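Local coordinates for protein 2-dehydropantoate 2-reductase (Porphyromonas gingivalis, PDB 2QYT) that probably catalyses the NADPH-dependent reduction of ketopantoate, the second of two steps from 3-methyl-2-oxobutanoate to (R)-pantoate in pantothenate biosynthesis, at residues A[111-116]-A[134-140]; A[231-235]-A[253-257]. One frame throughout, in Å; residues are numbered along the deposited sequence.

Contact 1: residues A[111-116]-A[134-140]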
loop_
_atom_site.group_PDB
_atom_site.type_symbol
_atom_site.label_atom_id
_atom_site.label_comp_id
_atom_site.label_asym_id
_atom_site.label_seq_id
_atom_site.Cartn_x
_atom_site.Cartn_y
_atom_site.Cartn_z
ATOM N N THR A 111 6.276 18.600 0.807
ATOM C CA THR A 111 6.280 17.134 0.848
ATOM C C THR A 111 4.900 16.552 0.949
ATOM O O THR A 111 4.080 17.028 1.745
ATOM C CB THR A 111 7.142 16.567 1.981
ATOM O OG1 THR A 111 8.419 17.167 1.917
ATOM C CG2 THR A 111 7.300 15.022 1.846
ATOM N N LYS A 112 4.657 15.525 0.134
ATOM C CA LYS A 112 3.431 14.707 0.182
ATOM C C LYS A 112 3.835 13.254 0.440
ATOM O O LYS A 112 4.792 12.761 -0.140
ATOM C CB LYS A 112 2.617 14.794 -1.110
ATOM C CG LYS A 112 2.253 16.232 -1.562
ATOM C CD LYS A 112 1.321 16.881 -0.535
ATOM C CE LYS A 112 0.873 18.256 -0.943
ATOM N NZ LYS A 112 1.972 19.189 -1.003
ATOM N N ILE A 113 3.121 12.610 1.351
ATOM C CA ILE A 113 3.425 11.285 1.776
ATOM C C ILE A 113 2.297 10.402 1.301
ATOM O O ILE A 113 1.110 10.747 1.482
ATOM C CB ILE A 113 3.558 11.195 3.316
ATOM C CG1 ILE A 113 4.606 12.201 3.825
ATOM C CG2 ILE A 113 3.942 9.806 3.733
ATOM C CD1 ILE A 113 4.562 12.387 5.299
ATOM N N LEU A 114 2.692 9.282 0.677
ATOM C CA LEU A 114 1.808 8.231 0.184
ATOM C C LEU A 114 2.062 6.902 0.910
ATOM O O LEU A 114 3.006 6.199 0.580
ATOM C CB LEU A 114 2.082 7.979 -1.305
ATOM C CG LEU A 114 1.038 8.403 -2.335
ATOM C CD1 LEU A 114 1.376 7.956 -3.757
ATOM C CD2 LEU A 114 -0.277 7.805 -1.867
ATOM N N PRO A 115 1.190 6.535 1.863
ATOM C CA PRO A 115 1.310 5.200 2.411
ATOM C C PRO A 115 0.715 4.200 1.415
ATOM O O PRO A 115 -0.437 4.361 0.963
ATOM C CB PRO A 115 0.456 5.259 3.709
ATOM C CG PRO A 115 -0.063 6.677 3.817
ATOM C CD PRO A 115 0.042 7.263 2.447
ATOM N N LEU A 116 1.485 3.190 1.043
ATOM C CA LEU A 116 0.982 2.195 0.106
ATOM C C LEU A 116 0.612 0.853 0.779
ATOM O O LEU A 116 0.261 -0.121 0.105
ATOM C CB LEU A 116 1.950 2.034 -1.081
ATOM C CG LEU A 116 2.283 3.355 -1.825
ATOM C CD1 LEU A 116 3.435 3.163 -2.791
ATOM C CD2 LEU A 116 1.012 3.984 -2.520
ATOM N N VAL A 134 -0.591 17.101 3.802
ATOM C CA VAL A 134 0.700 16.398 3.594
ATOM C C VAL A 134 0.495 14.893 3.270
ATOM O O VAL A 134 1.233 14.302 2.510
ATOM C CB VAL A 134 1.658 16.569 4.836
ATOM C CG1 VAL A 134 2.870 15.652 4.747
ATOM C CG2 VAL A 134 2.126 18.025 4.993
ATOM N N VAL A 135 -0.525 14.283 3.840
ATOM C CA VAL A 135 -0.664 12.832 3.720
ATOM C C VAL A 135 -1.766 12.529 2.705
ATOM O O VAL A 135 -2.887 12.938 2.891
ATOM C CB VAL A 135 -0.927 12.161 5.116
ATOM C CG1 VAL A 135 -1.195 10.645 4.974
ATOM C CG2 VAL A 135 0.227 12.465 6.105
ATOM N N TRP A 136 -1.416 11.859 1.609
ATOM C CA TRP A 136 -2.403 11.371 0.661
ATOM C C TRP A 136 -2.725 9.896 0.955
ATOM O O TRP A 136 -2.138 9.317 1.830
ATOM C CB TRP A 136 -1.877 11.528 -0.761
ATOM C CG TRP A 136 -1.726 12.978 -1.247
ATOM C CD1 TRP A 136 -2.279 14.127 -0.695
ATOM C CD2 TRP A 136 -1.041 13.394 -2.424
ATOM N NE1 TRP A 136 -1.961 15.209 -1.467
ATOM C CE2 TRP A 136 -1.183 14.792 -2.519
ATOM C CE3 TRP A 136 -0.288 12.711 -3.400
ATOM C CZ2 TRP A 136 -0.595 15.539 -3.559
ATOM C CZ3 TRP A 136 0.296 13.453 -4.430
ATOM C CH2 TRP A 136 0.140 14.851 -4.493
ATOM N N LYS A 137 -3.689 9.323 0.249
ATOM C CA LYS A 137 -4.089 7.933 0.422
ATOM C C LYS A 137 -3.647 7.181 -0.812
ATOM O O LYS A 137 -3.649 7.732 -1.910
ATOM C CB LYS A 137 -5.606 7.835 0.526
ATOM C CG LYS A 137 -6.136 8.659 1.655
ATOM C CD LYS A 137 -7.556 8.340 2.001
ATOM C CE LYS A 137 -7.993 9.344 3.053
ATOM N NZ LYS A 137 -9.442 9.253 3.356
ATOM N N GLY A 138 -3.264 5.930 -0.633
ATOM C CA GLY A 138 -2.871 5.112 -1.769
ATOM C C GLY A 138 -3.079 3.642 -1.499
ATOM O O GLY A 138 -3.214 3.234 -0.345
ATOM N N CYS A 139 -3.181 2.852 -2.573
ATOM C CA CYS A 139 -3.120 1.418 -2.461
ATOM C C CYS A 139 -2.641 0.795 -3.768
ATOM O O CYS A 139 -2.857 1.342 -4.856
ATOM C CB CYS A 139 -4.471 0.833 -2.041
ATOM S SG CYS A 139 -5.722 0.886 -3.338
ATOM N N VAL A 140 -1.975 -0.355 -3.660
ATOM C CA VAL A 140 -1.359 -1.023 -4.823
ATOM C C VAL A 140 -1.923 -2.427 -4.960
ATOM O O VAL A 140 -2.366 -3.012 -3.981
ATOM C CB VAL A 140 0.196 -1.001 -4.744
ATOM C CG1 VAL A 140 0.714 0.432 -4.721
ATOM C CG2 VAL A 140 0.735 -1.765 -3.526
HETATM O O HOH W 1 -3.288 5.355 2.358
HETATM O O HOH W 2 -2.157 -1.370 -0.751
#
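Lys112 chi1 (-54°) and a bend at chi2 (-65°) lay its aliphatic chain across one face of the Trp136 indole, whose own CG stands beside its backbone N (chi1 -68°). Lys112 CB lies 3.9 Å above the centroid of the six-membered ring, close to the ring normal, a CH-pi contact, while Lys112 CG comes to 3.5 Å from Trp136 CZ2. Backbone bonds flank this pair: Ile113 N donates to Val134 O (2.8 Å) and Trp136 N to Ile113 O (2.8 Å), so that Ile113 grips both sides of Val135 in a single parallel bridge. Ile113 CD1 meets Val134 CG1 at 3.7 Å. Beyond Trp136 the pairing slips by one residue, Pro115 has no N-H to give, and water takes over: one water accepts from Gly138 N and donates weakly to Pro115 O, another accepts from Val140 N (3.1 Å) and donates to Leu116 O (2.9 Å). Strand 111-115, outermost in the parallel Rossmann-type sheet, is thus joined directly to residues 134-136, the lead-in to strand 137-148, and through water to that strand itself. A bend at chi4 directs the Lys112 ammonium, which salt-bridges Asp173; one side chain therefore serves the indole with its methylenes and an acid with its charge.

Contact 2: residues A[231-235]-A[253-257]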
loop_
_atom_site.group_PDB
_atom_site.type_symbol
_atom_site.label_atom_id
_atom_site.label_comp_id
_atom_site.label_asym_id
_atom_site.label_seq_id
_atom_site.Cartn_x
_atom_site.Cartn_y
_atom_site.Cartn_z
ATOM N N LEU A 231 -19.892 -15.223 2.491
ATOM C CA LEU A 231 -20.897 -14.177 2.298
ATOM C C LEU A 231 -21.261 -13.420 3.579
ATOM O O LEU A 231 -21.502 -12.211 3.543
ATOM C CB LEU A 231 -22.153 -14.771 1.680
ATOM C CG LEU A 231 -23.365 -13.878 1.428
ATOM C CD1 LEU A 231 -23.013 -12.775 0.443
ATOM C CD2 LEU A 231 -24.530 -14.728 0.898
ATOM N N SER A 232 -21.333 -14.132 4.693
ATOM C CA SER A 232 -21.495 -13.488 5.982
ATOM C C SER A 232 -20.388 -12.466 6.269
ATOM O O SER A 232 -20.673 -11.424 6.813
ATOM C CB SER A 232 -21.547 -14.512 7.101
ATOM O OG SER A 232 -22.723 -15.262 6.945
ATOM N N LEU A 233 -19.149 -12.795 5.922
ATOM C CA LEU A 233 -17.999 -11.896 6.093
ATOM C C LEU A 233 -18.103 -10.670 5.160
ATOM O O LEU A 233 -17.838 -9.527 5.564
ATOM C CB LEU A 233 -16.687 -12.663 5.834
ATOM C CG LEU A 233 -15.719 -13.049 6.960
ATOM C CD1 LEU A 233 -16.366 -13.380 8.307
ATOM C CD2 LEU A 233 -14.792 -14.155 6.530
ATOM N N LEU A 234 -18.498 -10.924 3.921
ATOM C CA LEU A 234 -18.669 -9.880 2.926
ATOM C C LEU A 234 -19.727 -8.853 3.364
ATOM O O LEU A 234 -19.499 -7.641 3.292
ATOM C CB LEU A 234 -19.011 -10.515 1.579
ATOM C CG LEU A 234 -17.991 -10.628 0.415
ATOM C CD1 LEU A 234 -16.555 -10.204 0.710
ATOM C CD2 LEU A 234 -18.024 -12.019 -0.264
ATOM N N GLU A 235 -20.852 -9.349 3.864
ATOM C CA GLU A 235 -21.974 -8.514 4.309
ATOM C C GLU A 235 -21.614 -7.718 5.558
ATOM O O GLU A 235 -22.035 -6.565 5.705
ATOM C CB GLU A 235 -23.221 -9.359 4.590
ATOM C CG GLU A 235 -23.960 -9.871 3.349
ATOM C CD GLU A 235 -25.245 -10.628 3.699
ATOM O OE1 GLU A 235 -26.071 -10.843 2.771
ATOM O OE2 GLU A 235 -25.441 -11.017 4.887
ATOM N N VAL A 253 -20.957 -6.094 -1.985
ATOM C CA VAL A 253 -20.851 -7.493 -1.536
ATOM C C VAL A 253 -20.691 -8.427 -2.739
ATOM O O VAL A 253 -19.800 -9.277 -2.758
ATOM C CB VAL A 253 -22.109 -7.918 -0.725
ATOM C CG1 VAL A 253 -22.107 -9.413 -0.444
ATOM C CG2 VAL A 253 -22.211 -7.133 0.577
ATOM N N GLN A 254 -21.558 -8.242 -3.737
ATOM C CA GLN A 254 -21.523 -9.001 -4.986
ATOM C C GLN A 254 -20.249 -8.754 -5.805
ATOM O O GLN A 254 -19.622 -9.699 -6.290
ATOM C CB GLN A 254 -22.774 -8.703 -5.829
ATOM C CG GLN A 254 -24.111 -8.966 -5.115
ATOM C CD GLN A 254 -24.241 -10.391 -4.573
ATOM O OE1 GLN A 254 -23.836 -11.356 -5.224
ATOM N NE2 GLN A 254 -24.809 -10.524 -3.374
ATOM N N GLN A 255 -19.880 -7.481 -5.951
ATOM C CA GLN A 255 -18.676 -7.073 -6.676
ATOM C C GLN A 255 -17.442 -7.732 -6.063
ATOM O O GLN A 255 -16.620 -8.309 -6.786
ATOM C CB GLN A 255 -18.533 -5.549 -6.641
ATOM C CG GLN A 255 -17.752 -4.940 -7.791
ATOM C CD GLN A 255 -17.859 -3.421 -7.816
ATOM O OE1 GLN A 255 -17.185 -2.713 -7.051
ATOM N NE2 GLN A 255 -18.710 -2.912 -8.703
ATOM N N LEU A 256 -17.331 -7.641 -4.733
ATOM C CA LEU A 256 -16.299 -8.339 -3.969
ATOM C C LEU A 256 -16.372 -9.857 -4.132
ATOM O O LEU A 256 -15.347 -10.511 -4.347
ATOM C CB LEU A 256 -16.377 -7.986 -2.472
ATOM C CG LEU A 256 -16.160 -6.573 -1.905
ATOM C CD1 LEU A 256 -16.169 -6.628 -0.379
ATOM C CD2 LEU A 256 -14.897 -5.914 -2.420
ATOM N N LEU A 257 -17.588 -10.400 -4.025
ATOM C CA LEU A 257 -17.831 -11.844 -4.107
ATOM C C LEU A 257 -17.255 -12.478 -5.378
ATOM O O LEU A 257 -16.530 -13.473 -5.306
ATOM C CB LEU A 257 -19.340 -12.147 -4.024
ATOM C CG LEU A 257 -19.934 -13.470 -3.507
ATOM C CD1 LEU A 257 -21.251 -13.735 -4.245
ATOM C CD2 LEU A 257 -19.018 -14.696 -3.616
#
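Leu234 overlaps Val253, Leu256 and Leu257 of the facing helix, dividing its atoms among them. Its CB lies 3.9 Å from Val253 CG1; one branch, Leu234 CD1, meets Leu256 CD1 at 3.8 Å, and the other, Leu234 CD2, lies 4.0 Å from Leu257 CB, with the Leu234 and Leu257 side chains roughly at right angles. Val253 answers from its own helix with both methyls. Val253 CG1, set anti to the backbone N by a chi1 of 171°, reaches the Leu231 CD1 methyl at 3.6 Å as well as Leu234, whereas Val253 CG2 approaches the backbone at Glu235 CA (4.0 Å). The short axes pass 9.8 Å apart with an angle of 131° between their directions, and the nearest CA pair, Leu234 with Val253, marks where the backbones draw together. Helices 227-244 and 252-262 thus pack within the helical C-terminal region. Helix 194-215 adds contacts, Val207 on Leu234 and Met203 and Met204 on Leu256. With no hydrogen bond or salt bridge between the two segments, their attachment here rests on apolar carbon contacts, consistent with an association that depends on burying apolar surface rather than on directional bonds.

Overall arrangement
Contact 1 is buried, its centre about 9 Å from that of the chain, whereas the centre of contact 2 lies about 22 Å out and that contact is partly buried; the two centres are 27 Å apart, and the nearest atoms, about 11 Å apart, do not touch. They share no helix or strand: contact 1 links the edge of the parallel Rossmann-type sheet to the mixed sheet beside it, contact 2 two helices of the C-terminal region. The chemistry follows the elements. Strand edges expose backbone groups, so contact 1 combines direct and water-mediated bonds with side-chain packing and covers 625 Å². Helices satisfy their backbones internally, as the bond from Leu257 N to Val253 O illustrates, leaving contact 2 to apolar side chains over 288 Å².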